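PDB 4R12: nicastrin from Dictyostelium purpureum, which probably serves as an essential, putatively substrate-recruiting subunit of gamma-secretase, the complex that cleaves membrane proteins such as Notch receptors within the membrane. Local coordinates for residues T321-N326 against V398-H403; V217-D222 against F239-L244; L125-N130 against E379-S384. All coordinates share one frame; numbering follows the deposited sequence.

Contact 1 of 3, residues T321-N326 against V398-H403; sequences TIIELN and VVITDH
Strands 321-325 and 398-401 run parallel, axes 4.8 Å apart and 17° from alignment, with I323, E324 and L325 level with V398, V399 and I400. Four backbone bonds zigzag across: V398 N to I322 O, E324 N to V398 O, I400 N to E324 O and N326 N to I400 O. The face bearing I323, L325, V398 and I400 is apolar. I400 carries CG1 beside its backbone N (chi1 -54°) and extends beyond it, so CD1 lies 4.2 Å from both I323 CG2 and L325 CD2; I323 CD1 leans to V398 CB at 4.0 Å. V354 and L358 of helix 352-362 cover this face. On the other, extended E324 lies alongside V399, and its OE2 accepts a hydrogen bond from N326 ND2 at 2.9 Å, from above the carboxylate plane but within the N326 amide plane. S384 N also binds OE2 and S385 OG binds OE1, fixing the carboxylate. A water donates to N326 O (3.0 Å) and lies 2.7 Å from H403 NE2, while T401 OG1, also bonded to H345 NE2, accepts from H403 N, an ST turn. Such parallel neighbours belong to the central sheet of the zinc-exopeptidase-like large lobe.

Contact 2 of 3, residues V217-D222 against F239-L244; sequences VMLPFD and FATVTL
L219 and L244 meet through contrasting first torsions: L219 holds CG between its backbone N and carbonyl carbon (chi1 56°), while L244 holds CG anti to its N (chi1 -170°). The two leucines run past one another head to tail, bringing L219 CD2 to 3.6 Å from L244 CB. This is the strand-on-helix layer of a beta-alpha-beta unit in the exopeptidase-like large lobe: strand 214-220 leads to helix 234-252, which leads to strand 262-268, paired parallel to the first. The short segments support that reading, since strand 217-220 and helix 239-244 run at 153°, nearly antiparallel, with axes 8.8 Å apart.

V217 and L219 turn toward the helix, whereas M218 and P220 turn away, toward the side where E324 lies. L219 makes much of the interface. Its CD2 reaches A240 CB at 3.9 Å and presses still closer, 3.2 Å, to A240 O, a carbonyl already bonded to L244 N within the helix; CD1 passes T241 OG1 at 3.7 Å, the L219 side chain lying roughly perpendicular to that of T241. Two residues before L219, V217 CG1 touches L244 CD1 at 3.7 Å. F267 of strand 262-268 also packs on L219 and L244, and I438 of helix 427-441 on V217.

Polar linkage appears where the strand gives way to loop. F221 CB lies beside T241 OG1, a hydroxyl also bonded to S237 O, and a water bridges the two residues by donating to F221 O at 2.7 Å and meeting T241 OG1 at 2.7 Å.

Contact 3 of 3, residues L125-N130 against E379-S384; sequences LEWNPN and ELPPSS
W127 lays one face of its indole over two consecutive prolines. P381 CB sits 3.6 Å from the centroid of the six-membered ring, only 4° off its normal, and P382 CD sits 3.7 Å from that of the five-membered ring, 16° off: two CH-pi contacts, one for each ring. At the rim, near the indole plane, E379 O comes to 3.3 Å from W127 CZ2. The NE1 hydrogen is taken up by an in-plane water at 2.9 Å, and that water donates to E379 OE1 (2.7 Å) and L380 O (2.9 Å), so a single molecule ties the indole to both residues.

E379 has CG beside its backbone N (chi1 -61°) and a chain extended beyond, which brings E379 OE1 to 3.6 Å from L125 CD1. S123 OG bonds the same carboxylate oxygen. Farther out, Y112 and Y405 meet W127 edge to face, Y120 OH bonds L380 N, and S383 OG donates to P381 O within the extended Pro-Pro segment. A small-lobe loop thus reaches a loop of the large lobe through CH-pi contacts of a tryptophan on two prolines, consistent with the lid that in nicastrins extends from the small lobe over the large-lobe pocket.

In the fold
Contacts 1 and 2 share the core of the large lobe: strands 319-325 and 214-220 are sheet neighbours, joined where M218 N meets I323 O and L325 N meets M218 O. Contact 1 holds strand to strand by backbone bonds, whereas contact 2 lays a helix on the sheet by apolar side chains. Contact 3 differs in kind: it joins loops of two lobes, 249 residues apart, through one indole face and a bridging water, and is mostly buried, though L125 and E379 are partly exposed. It still meets the core: S384 reaches the E324 carboxylate of contact 1, W127 packs on H403, and S384 touches M218 and P220 of contact 2.

Contact 1 of 3, residues T321-N326 against V398-H403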
loop_
_atom_site.group_PDB
_atom_site.type_symbol
_atom_site.label_atom_id
_atom_site.label_comp_id
_atom_site.label_asym_id
_atom_site.label_seq_id
_atom_site.Cartn_x
_atom_site.Cartn_y
_atom_site.Cartn_z
ATOM N N THR A 321 -22.747 -6.402 6.890
ATOM C CA THR A 321 -21.714 -6.261 7.915
ATOM C C THR A 321 -20.387 -5.946 7.251
ATOM O O THR A 321 -20.021 -6.590 6.284
ATOM C CB THR A 321 -21.536 -7.545 8.754
ATOM O OG1 THR A 321 -22.745 -7.838 9.468
ATOM C CG2 THR A 321 -20.395 -7.377 9.747
ATOM N N ILE A 322 -19.665 -4.955 7.761
ATOM C CA ILE A 322 -18.341 -4.668 7.229
ATOM C C ILE A 322 -17.296 -4.797 8.324
ATOM O O ILE A 322 -17.402 -4.155 9.368
ATOM C CB ILE A 322 -18.267 -3.253 6.616
ATOM C CG1 ILE A 322 -19.188 -3.160 5.394
ATOM C CG2 ILE A 322 -16.831 -2.920 6.237
ATOM C CD1 ILE A 322 -19.274 -1.760 4.793
ATOM N N ILE A 323 -16.299 -5.641 8.088
ATOM C CA ILE A 323 -15.144 -5.751 8.960
ATOM C C ILE A 323 -13.895 -5.244 8.212
ATOM O O ILE A 323 -13.587 -5.728 7.122
ATOM C CB ILE A 323 -14.913 -7.215 9.410
ATOM C CG1 ILE A 323 -16.222 -7.844 9.904
ATOM C CG2 ILE A 323 -13.828 -7.300 10.476
ATOM C CD1 ILE A 323 -16.735 -7.228 11.188
ATOM N N GLU A 324 -13.183 -4.285 8.795
ATOM C CA GLU A 324 -11.965 -3.777 8.182
ATOM C C GLU A 324 -10.761 -3.984 9.089
ATOM O O GLU A 324 -10.818 -3.721 10.290
ATOM C CB GLU A 324 -12.084 -2.286 7.842
ATOM C CG GLU A 324 -10.805 -1.710 7.186
ATOM C CD GLU A 324 -10.946 -0.250 6.802
ATOM O OE1 GLU A 324 -12.056 0.308 6.991
ATOM O OE2 GLU A 324 -9.943 0.348 6.325
ATOM N N LEU A 325 -9.672 -4.462 8.498
ATOM C CA LEU A 325 -8.395 -4.528 9.188
ATOM C C LEU A 325 -7.594 -3.272 8.844
ATOM O O LEU A 325 -7.406 -2.969 7.681
ATOM C CB LEU A 325 -7.629 -5.785 8.772
ATOM C CG LEU A 325 -8.433 -7.077 8.893
ATOM C CD1 LEU A 325 -7.520 -8.246 8.578
ATOM C CD2 LEU A 325 -9.043 -7.213 10.294
ATOM N N ASN A 326 -7.136 -2.529 9.848
ATOM C CA ASN A 326 -6.427 -1.296 9.537
ATOM C C ASN A 326 -5.377 -0.959 10.585
ATOM O O ASN A 326 -5.663 -0.264 11.577
ATOM C CB ASN A 326 -7.422 -0.145 9.386
ATOM C CG ASN A 326 -6.829 1.019 8.602
ATOM O OD1 ASN A 326 -5.799 1.567 8.991
ATOM N ND2 ASN A 326 -7.446 1.363 7.469
ATOM N N VAL A 398 -17.096 -2.417 11.693
ATOM C CA VAL A 398 -16.076 -2.577 12.712
ATOM C C VAL A 398 -14.712 -2.431 12.073
ATOM O O VAL A 398 -14.321 -3.243 11.229
ATOM C CB VAL A 398 -16.158 -3.941 13.412
ATOM C CG1 VAL A 398 -15.073 -4.042 14.478
ATOM C CG2 VAL A 398 -17.559 -4.159 14.029
ATOM N N VAL A 399 -14.009 -1.376 12.460
ATOM C CA VAL A 399 -12.639 -1.177 12.028
ATOM C C VAL A 399 -11.723 -1.646 13.157
ATOM O O VAL A 399 -11.785 -1.140 14.272
ATOM C CB VAL A 399 -12.366 0.297 11.670
ATOM C CG1 VAL A 399 -10.948 0.480 11.165
ATOM C CG2 VAL A 399 -13.375 0.778 10.621
ATOM N N ILE A 400 -10.891 -2.636 12.866
ATOM C CA ILE A 400 -9.977 -3.183 13.858
ATOM C C ILE A 400 -8.575 -2.587 13.686
ATOM O O ILE A 400 -7.992 -2.703 12.618
ATOM C CB ILE A 400 -9.896 -4.727 13.745
ATOM C CG1 ILE A 400 -11.298 -5.350 13.815
ATOM C CG2 ILE A 400 -8.970 -5.292 14.808
ATOM C CD1 ILE A 400 -11.301 -6.902 13.770
ATOM N N THR A 401 -8.047 -1.957 14.736
ATOM C CA THR A 401 -6.723 -1.336 14.685
ATOM C C THR A 401 -5.920 -1.665 15.930
ATOM O O THR A 401 -6.434 -2.284 16.867
ATOM C CB THR A 401 -6.801 0.228 14.582
ATOM O OG1 THR A 401 -6.997 0.784 15.891
ATOM C CG2 THR A 401 -7.932 0.684 13.666
ATOM N N ASP A 402 -4.669 -1.216 15.953
ATOM C CA ASP A 402 -3.803 -1.422 17.111
ATOM C C ASP A 402 -3.638 -0.154 17.949
ATOM O O ASP A 402 -2.675 -0.029 18.717
ATOM C CB ASP A 402 -2.428 -1.945 16.686
ATOM C CG ASP A 402 -1.747 -1.060 15.669
ATOM O OD1 ASP A 402 -2.164 0.117 15.505
ATOM O OD2 ASP A 402 -0.796 -1.559 15.021
ATOM N N HIS A 403 -4.575 0.780 17.813
ATOM C CA HIS A 403 -4.494 2.025 18.569
ATOM C C HIS A 403 -5.871 2.542 18.972
ATOM O O HIS A 403 -6.857 2.387 18.241
ATOM C CB HIS A 403 -3.773 3.099 17.743
ATOM C CG HIS A 403 -4.426 3.359 16.417
ATOM N ND1 HIS A 403 -5.274 4.428 16.195
ATOM C CD2 HIS A 403 -4.397 2.661 15.260
ATOM C CE1 HIS A 403 -5.717 4.384 14.952
ATOM N NE2 HIS A 403 -5.203 3.319 14.362
HETATM O O HOH W 1 -5.268 2.686 11.707
#

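Contact 2 of 3, residues V217-D222 against F239-L244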
loop_
_atom_site.group_PDB
_atom_site.type_symbol
_atom_site.label_atom_id
_atom_site.label_comp_id
_atom_site.label_asym_id
_atom_site.label_seq_id
_atom_site.Cartn_x
_atom_site.Cartn_y
_atom_site.Cartn_z
ATOM N N VAL A 217 -15.376 -8.423 4.357
ATOM C CA VAL A 217 -14.160 -8.355 5.161
ATOM C C VAL A 217 -13.064 -7.760 4.279
ATOM O O VAL A 217 -12.742 -8.313 3.246
ATOM C CB VAL A 217 -13.745 -9.742 5.673
ATOM C CG1 VAL A 217 -12.469 -9.649 6.497
ATOM C CG2 VAL A 217 -14.883 -10.380 6.475
ATOM N N MET A 218 -12.496 -6.635 4.685
ATOM C CA MET A 218 -11.686 -5.856 3.756
ATOM C C MET A 218 -10.522 -5.165 4.425
ATOM O O MET A 218 -10.465 -5.073 5.661
ATOM C CB MET A 218 -12.549 -4.803 3.077
ATOM C CG MET A 218 -12.956 -3.680 4.021
ATOM S SD MET A 218 -14.336 -2.757 3.315
ATOM C CE MET A 218 -14.250 -1.249 4.286
ATOM N N LEU A 219 -9.609 -4.665 3.595
ATOM C CA LEU A 219 -8.462 -3.909 4.066
ATOM C C LEU A 219 -7.870 -3.127 2.903
ATOM O O LEU A 219 -8.086 -3.475 1.731
ATOM C CB LEU A 219 -7.397 -4.825 4.687
ATOM C CG LEU A 219 -6.812 -5.997 3.888
ATOM C CD1 LEU A 219 -5.760 -5.550 2.857
ATOM C CD2 LEU A 219 -6.210 -7.031 4.857
ATOM N N PRO A 220 -7.125 -2.064 3.221
ATOM C CA PRO A 220 -6.337 -1.356 2.211
ATOM C C PRO A 220 -4.964 -2.010 2.090
ATOM O O PRO A 220 -4.253 -2.062 3.089
ATOM C CB PRO A 220 -6.242 0.064 2.785
ATOM C CG PRO A 220 -6.242 -0.153 4.281
ATOM C CD PRO A 220 -7.101 -1.381 4.532
ATOM N N PHE A 221 -4.590 -2.537 0.929
ATOM C CA PHE A 221 -3.282 -3.204 0.876
ATOM C C PHE A 221 -2.152 -2.317 0.341
ATOM O O PHE A 221 -0.972 -2.668 0.489
ATOM C CB PHE A 221 -3.348 -4.523 0.076
ATOM C CG PHE A 221 -3.446 -4.366 -1.429
ATOM C CD1 PHE A 221 -2.292 -4.354 -2.226
ATOM C CD2 PHE A 221 -4.684 -4.329 -2.057
ATOM C CE1 PHE A 221 -2.382 -4.258 -3.607
ATOM C CE2 PHE A 221 -4.782 -4.234 -3.434
ATOM C CZ PHE A 221 -3.628 -4.202 -4.214
ATOM N N ASP A 222 -2.472 -1.166 -0.236
ATOM C CA ASP A 222 -1.401 -0.307 -0.739
ATOM C C ASP A 222 -0.744 0.468 0.407
ATOM O O ASP A 222 -1.320 0.626 1.491
ATOM C CB ASP A 222 -1.914 0.659 -1.822
ATOM C CG ASP A 222 -2.929 1.656 -1.295
ATOM O OD1 ASP A 222 -3.911 1.228 -0.659
ATOM O OD2 ASP A 222 -2.743 2.875 -1.516
ATOM N N PHE A 239 1.098 -6.231 7.218
ATOM C CA PHE A 239 0.806 -7.207 8.278
ATOM C C PHE A 239 -0.644 -7.688 8.129
ATOM O O PHE A 239 -0.896 -8.905 8.103
ATOM C CB PHE A 239 1.066 -6.617 9.676
ATOM C CG PHE A 239 0.903 -7.603 10.824
ATOM C CD1 PHE A 239 -0.358 -7.966 11.289
ATOM C CD2 PHE A 239 2.018 -8.101 11.489
ATOM C CE1 PHE A 239 -0.501 -8.842 12.364
ATOM C CE2 PHE A 239 1.873 -8.967 12.570
ATOM C CZ PHE A 239 0.619 -9.340 13.004
ATOM N N ALA A 240 -1.590 -6.749 8.012
ATOM C CA ALA A 240 -2.990 -7.095 7.781
ATOM C C ALA A 240 -3.209 -7.864 6.471
ATOM O O ALA A 240 -4.012 -8.799 6.421
ATOM C CB ALA A 240 -3.885 -5.821 7.804
ATOM N N THR A 241 -2.496 -7.485 5.415
ATOM C CA THR A 241 -2.612 -8.232 4.162
ATOM C C THR A 241 -2.234 -9.710 4.346
ATOM O O THR A 241 -2.948 -10.605 3.887
ATOM C CB THR A 241 -1.741 -7.607 3.064
ATOM O OG1 THR A 241 -2.127 -6.235 2.891
ATOM C CG2 THR A 241 -1.915 -8.367 1.746
ATOM N N VAL A 242 -1.122 -9.962 5.030
ATOM C CA VAL A 242 -0.712 -11.333 5.346
ATOM C C VAL A 242 -1.765 -12.039 6.189
ATOM O O VAL A 242 -2.110 -13.224 5.965
ATOM C CB VAL A 242 0.634 -11.340 6.103
ATOM C CG1 VAL A 242 0.951 -12.728 6.639
ATOM C CG2 VAL A 242 1.751 -10.863 5.185
ATOM N N THR A 243 -2.263 -11.308 7.178
ATOM C CA THR A 243 -3.291 -11.819 8.080
ATOM C C THR A 243 -4.514 -12.288 7.312
ATOM O O THR A 243 -4.940 -13.441 7.449
ATOM C CB THR A 243 -3.725 -10.740 9.100
ATOM O OG1 THR A 243 -2.610 -10.372 9.923
ATOM C CG2 THR A 243 -4.857 -11.277 9.993
ATOM N N LEU A 244 -5.084 -11.402 6.495
ATOM C CA LEU A 244 -6.329 -11.748 5.801
ATOM C C LEU A 244 -6.135 -12.864 4.770
ATOM O O LEU A 244 -6.986 -13.755 4.648
ATOM C CB LEU A 244 -6.933 -10.520 5.133
ATOM C CG LEU A 244 -8.348 -10.762 4.601
ATOM C CD1 LEU A 244 -9.247 -11.325 5.722
ATOM C CD2 LEU A 244 -8.930 -9.453 4.052
HETATM O O HOH W 2 -0.061 -4.913 1.721
#

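Contact 3 of 3, residues L125-N130 against E379-S384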
loop_
_atom_site.group_PDB
_atom_site.type_symbol
_atom_site.label_atom_id
_atom_site.label_comp_id
_atom_site.label_asym_id
_atom_site.label_seq_id
_atom_site.Cartn_x
_atom_site.Cartn_y
_atom_site.Cartn_z
ATOM N N LEU A 125 -8.657 16.296 14.803
ATOM C CA LEU A 125 -7.842 15.222 15.341
ATOM C C LEU A 125 -6.559 15.076 14.535
ATOM O O LEU A 125 -6.516 15.429 13.357
ATOM C CB LEU A 125 -8.598 13.891 15.338
ATOM C CG LEU A 125 -9.895 13.790 16.136
ATOM C CD1 LEU A 125 -10.401 12.352 16.082
ATOM C CD2 LEU A 125 -9.696 14.251 17.571
ATOM N N GLU A 126 -5.520 14.579 15.195
ATOM C CA GLU A 126 -4.281 14.203 14.543
ATOM C C GLU A 126 -3.974 12.765 14.904
ATOM O O GLU A 126 -3.486 12.496 16.006
ATOM C CB GLU A 126 -3.127 15.107 14.973
ATOM C CG GLU A 126 -3.353 16.578 14.658
ATOM C CD GLU A 126 -2.105 17.410 14.869
ATOM O OE1 GLU A 126 -1.222 16.978 15.648
ATOM O OE2 GLU A 126 -2.014 18.500 14.265
ATOM N N TRP A 127 -4.277 11.851 13.983
ATOM C CA TRP A 127 -4.109 10.420 14.212
ATOM C C TRP A 127 -2.635 9.998 14.179
ATOM O O TRP A 127 -2.241 9.014 14.806
ATOM C CB TRP A 127 -4.909 9.628 13.167
ATOM C CG TRP A 127 -6.385 9.720 13.374
ATOM C CD1 TRP A 127 -7.262 10.569 12.751
ATOM C CD2 TRP A 127 -7.164 8.934 14.283
ATOM N NE1 TRP A 127 -8.547 10.356 13.229
ATOM C CE2 TRP A 127 -8.506 9.352 14.168
ATOM C CE3 TRP A 127 -6.851 7.911 15.187
ATOM C CZ2 TRP A 127 -9.536 8.782 14.922
ATOM C CZ3 TRP A 127 -7.871 7.343 15.931
ATOM C CH2 TRP A 127 -9.197 7.780 15.796
ATOM N N ASN A 128 -1.834 10.777 13.458
ATOM C CA ASN A 128 -0.406 10.520 13.260
ATOM C C ASN A 128 0.380 11.773 13.695
ATOM O O ASN A 128 1.023 12.423 12.866
ATOM C CB ASN A 128 -0.167 10.174 11.777
ATOM C CG ASN A 128 1.268 9.722 11.469
ATOM O OD1 ASN A 128 1.947 9.136 12.303
ATOM N ND2 ASN A 128 1.728 10.008 10.243
ATOM N N PRO A 129 0.300 12.137 14.995
ATOM C CA PRO A 129 0.717 13.490 15.415
ATOM C C PRO A 129 2.235 13.740 15.346
ATOM O O PRO A 129 2.668 14.891 15.313
ATOM C CB PRO A 129 0.206 13.571 16.868
ATOM C CG PRO A 129 0.189 12.151 17.334
ATOM C CD PRO A 129 -0.202 11.338 16.132
ATOM N N ASN A 130 3.033 12.676 15.302
ATOM C CA ASN A 130 4.487 12.823 15.256
ATOM C C ASN A 130 5.016 13.201 13.861
ATOM O O ASN A 130 6.183 13.542 13.705
ATOM C CB ASN A 130 5.144 11.529 15.735
ATOM C CG ASN A 130 6.638 11.666 15.925
ATOM O OD1 ASN A 130 7.421 10.927 15.325
ATOM N ND2 ASN A 130 7.046 12.620 16.755
ATOM N N GLU A 379 -14.621 9.857 16.507
ATOM C CA GLU A 379 -14.485 9.820 15.057
ATOM C C GLU A 379 -13.737 8.546 14.674
ATOM O O GLU A 379 -12.786 8.165 15.355
ATOM C CB GLU A 379 -13.728 11.045 14.529
ATOM C CG GLU A 379 -14.385 12.390 14.803
ATOM C CD GLU A 379 -13.618 13.542 14.162
ATOM O OE1 GLU A 379 -12.626 13.276 13.443
ATOM O OE2 GLU A 379 -14.000 14.711 14.376
ATOM N N LEU A 380 -14.178 7.872 13.616
ATOM C CA LEU A 380 -13.393 6.775 13.057
ATOM C C LEU A 380 -12.033 7.286 12.583
ATOM O O LEU A 380 -11.917 8.437 12.172
ATOM C CB LEU A 380 -14.115 6.120 11.880
ATOM C CG LEU A 380 -15.319 5.209 12.097
ATOM C CD1 LEU A 380 -15.614 4.556 10.776
ATOM C CD2 LEU A 380 -15.051 4.141 13.164
ATOM N N PRO A 381 -10.996 6.437 12.657
ATOM C CA PRO A 381 -9.694 6.785 12.077
ATOM C C PRO A 381 -9.768 6.677 10.562
ATOM O O PRO A 381 -10.734 6.101 10.070
ATOM C CB PRO A 381 -8.755 5.726 12.659
ATOM C CG PRO A 381 -9.633 4.523 12.856
ATOM C CD PRO A 381 -10.998 5.091 13.254
ATOM N N PRO A 382 -8.783 7.236 9.839
ATOM C CA PRO A 382 -8.773 7.076 8.382
ATOM C C PRO A 382 -8.902 5.610 7.997
ATOM O O PRO A 382 -8.085 4.795 8.426
ATOM C CB PRO A 382 -7.402 7.623 7.967
ATOM C CG PRO A 382 -6.982 8.508 9.070
ATOM C CD PRO A 382 -7.597 7.958 10.331
ATOM N N SER A 383 -9.935 5.276 7.236
ATOM C CA SER A 383 -10.221 3.882 6.925
ATOM C C SER A 383 -11.106 3.776 5.699
ATOM O O SER A 383 -11.875 4.692 5.395
ATOM C CB SER A 383 -10.903 3.188 8.110
ATOM O OG SER A 383 -12.070 3.892 8.495
ATOM N N SER A 384 -10.986 2.648 5.010
ATOM C CA SER A 384 -11.753 2.368 3.804
ATOM C C SER A 384 -13.248 2.266 4.071
ATOM O O SER A 384 -14.064 2.451 3.154
ATOM C CB SER A 384 -11.248 1.072 3.162
ATOM O OG SER A 384 -9.931 1.263 2.675
HETATM O O HOH W 3 -11.196 11.243 12.494
#